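PDB 3SIR: caspase from Drosophila melanogaster, which acts as a cysteine endopeptidase of the caspase family, working in the activation cascade that executes apoptosis in the fly. Local coordinates for residues Arg16-Gly21 and His83-Cys88. The protein carries 1 engineered substitution. Numbering follows the deposited sequence.
Sequences RHKNRG and HSDSDC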
# COMPACT_ATOMS: atom_id res chain seq x y z
N ARG A 16 -18.15 -10.19 9.48
CA ARG A 16 -19.34 -10.29 10.32
C ARG A 16 -19.20 -11.37 11.38
O ARG A 16 -20.18 -11.74 12.04
CB ARG A 16 -20.58 -10.52 9.45
CG ARG A 16 -21.06 -9.28 8.69
CD ARG A 16 -22.54 -9.00 8.96
NE ARG A 16 -23.37 -9.24 7.78
CZ ARG A 16 -24.38 -10.10 7.73
NH1 ARG A 16 -24.69 -10.83 8.79
NH2 ARG A 16 -25.07 -10.24 6.61
N HIS A 17 -17.96 -11.76 11.66
CA HIS A 17 -17.67 -12.74 12.71
C HIS A 17 -18.28 -12.33 14.05
O HIS A 17 -19.02 -11.35 14.13
CB HIS A 17 -16.16 -12.90 12.88
CG HIS A 17 -15.53 -13.84 11.90
ND1 HIS A 17 -15.04 -13.43 10.68
CD2 HIS A 17 -15.20 -15.15 12.02
CE1 HIS A 17 -14.51 -14.47 10.06
NE2 HIS A 17 -14.60 -15.53 10.84
N LYS A 18 -17.99 -13.12 15.07
CA LYS A 18 -18.39 -12.82 16.44
C LYS A 18 -17.75 -11.51 16.91
O LYS A 18 -18.45 -10.56 17.27
CB LYS A 18 -17.98 -13.97 17.37
CG LYS A 18 -18.65 -13.95 18.74
CD LYS A 18 -17.62 -14.07 19.86
CE LYS A 18 -17.68 -15.43 20.53
NZ LYS A 18 -16.92 -15.45 21.81
N ASN A 19 -16.42 -11.45 16.86
CA ASN A 19 -15.67 -10.25 17.23
C ASN A 19 -14.93 -9.65 16.05
O ASN A 19 -14.35 -10.37 15.24
CB ASN A 19 -14.65 -10.55 18.33
CG ASN A 19 -15.10 -11.67 19.25
OD1 ASN A 19 -16.09 -11.53 19.97
ND2 ASN A 19 -14.31 -12.74 19.30
N ARG A 20 -14.79 -8.33 16.06
CA ARG A 20 -13.98 -7.63 15.07
C ARG A 20 -12.52 -8.05 15.14
O ARG A 20 -11.94 -8.50 14.15
CB ARG A 20 -14.11 -6.11 15.22
CG ARG A 20 -13.09 -5.32 14.41
CD ARG A 20 -13.60 -4.96 13.01
NE ARG A 20 -14.86 -4.23 13.04
CZ ARG A 20 -15.97 -4.64 12.43
NH1 ARG A 20 -15.95 -5.75 11.71
NH2 ARG A 20 -17.08 -3.92 12.52
N GLY A 21 -11.92 -7.91 16.32
CA GLY A 21 -10.57 -8.40 16.56
C GLY A 21 -9.84 -7.49 17.53
O GLY A 21 -10.41 -6.53 18.03
N HIS A 83 -7.72 -16.59 16.98
CA HIS A 83 -8.63 -15.57 16.48
C HIS A 83 -9.68 -16.15 15.53
O HIS A 83 -10.19 -15.44 14.66
CB HIS A 83 -7.84 -14.45 15.81
CG HIS A 83 -6.70 -13.95 16.63
ND1 HIS A 83 -6.81 -12.88 17.50
CD2 HIS A 83 -5.42 -14.38 16.74
CE1 HIS A 83 -5.64 -12.64 18.05
NE2 HIS A 83 -4.78 -13.55 17.63
N SER A 84 -10.08 -17.39 15.77
CA SER A 84 -11.16 -18.04 15.03
C SER A 84 -12.43 -17.21 14.92
O SER A 84 -13.22 -17.41 14.00
CB SER A 84 -11.51 -19.39 15.66
OG SER A 84 -10.52 -20.36 15.41
N ASP A 85 -12.72 -16.45 15.97
CA ASP A 85 -13.93 -15.64 16.05
C ASP A 85 -13.65 -14.19 15.66
O ASP A 85 -14.50 -13.31 15.86
CB ASP A 85 -14.50 -15.69 17.46
CG ASP A 85 -14.91 -17.09 17.87
OD1 ASP A 85 -14.89 -17.99 17.00
OD2 ASP A 85 -15.25 -17.29 19.06
N SER A 86 -12.45 -13.94 15.15
CA SER A 86 -12.04 -12.59 14.76
C SER A 86 -12.33 -12.32 13.28
O SER A 86 -12.06 -13.16 12.42
CB SER A 86 -10.56 -12.39 15.07
OG SER A 86 -10.35 -12.21 16.46
N ASP A 87 -12.87 -11.13 13.00
CA ASP A 87 -12.74 -10.52 11.68
C ASP A 87 -11.27 -10.43 11.28
O ASP A 87 -10.86 -10.97 10.24
CB ASP A 87 -13.34 -9.11 11.69
CG ASP A 87 -14.86 -9.10 11.69
OD1 ASP A 87 -15.46 -10.20 11.60
OD2 ASP A 87 -15.45 -8.00 11.77
N CYS A 88 -10.48 -9.73 12.08
CA CYS A 88 -9.15 -9.30 11.68
C CYS A 88 -8.20 -9.15 12.87
O CYS A 88 -8.48 -9.65 13.96
CB CYS A 88 -9.23 -7.97 10.94
SG CYS A 88 -9.70 -6.57 11.99
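Asp87, buried and with more of its surface covered by 16-21 than any other residue of 83-88, marks the tight side and divides its carboxylate between two residues. OD1 takes the backbone N of His17 at 2.9 Å, nearly along its own C-O axis, though the angle at the hydrogen is a bent 135°; ND1 of the His17 ring adds a weak bond to the same oxygen, which lies at the ring edge near its plane. OD2 faces the edge of the Arg20 guanidinium in a salt bridge to NH1 modelled too short, so the placing of both atoms is doubtful. Arg20 is itself positioned from outside, NE bonding to Leu56 O and NH2 to Ser256 O. Over the His17 ring lies Ser86 O, 3.4 Å above the plane and centred on it. Here strands 19-28 and 86-95, parallel neighbours inside the mixed six-stranded sheet of the caspase fold, begin to pair: Asn19 brackets Ser86, its N reaching Asp85 O at 2.9 Å and its O receiving Asp87 N at 2.8 Å, both nearly straight. Toward solvent the contact slackens: exposed Lys18, its chain bent at chi2 and chi3, brings CE within 3.4 Å of Asp85 OD2 while NZ stays at 3.7 Å, a long salt bridge.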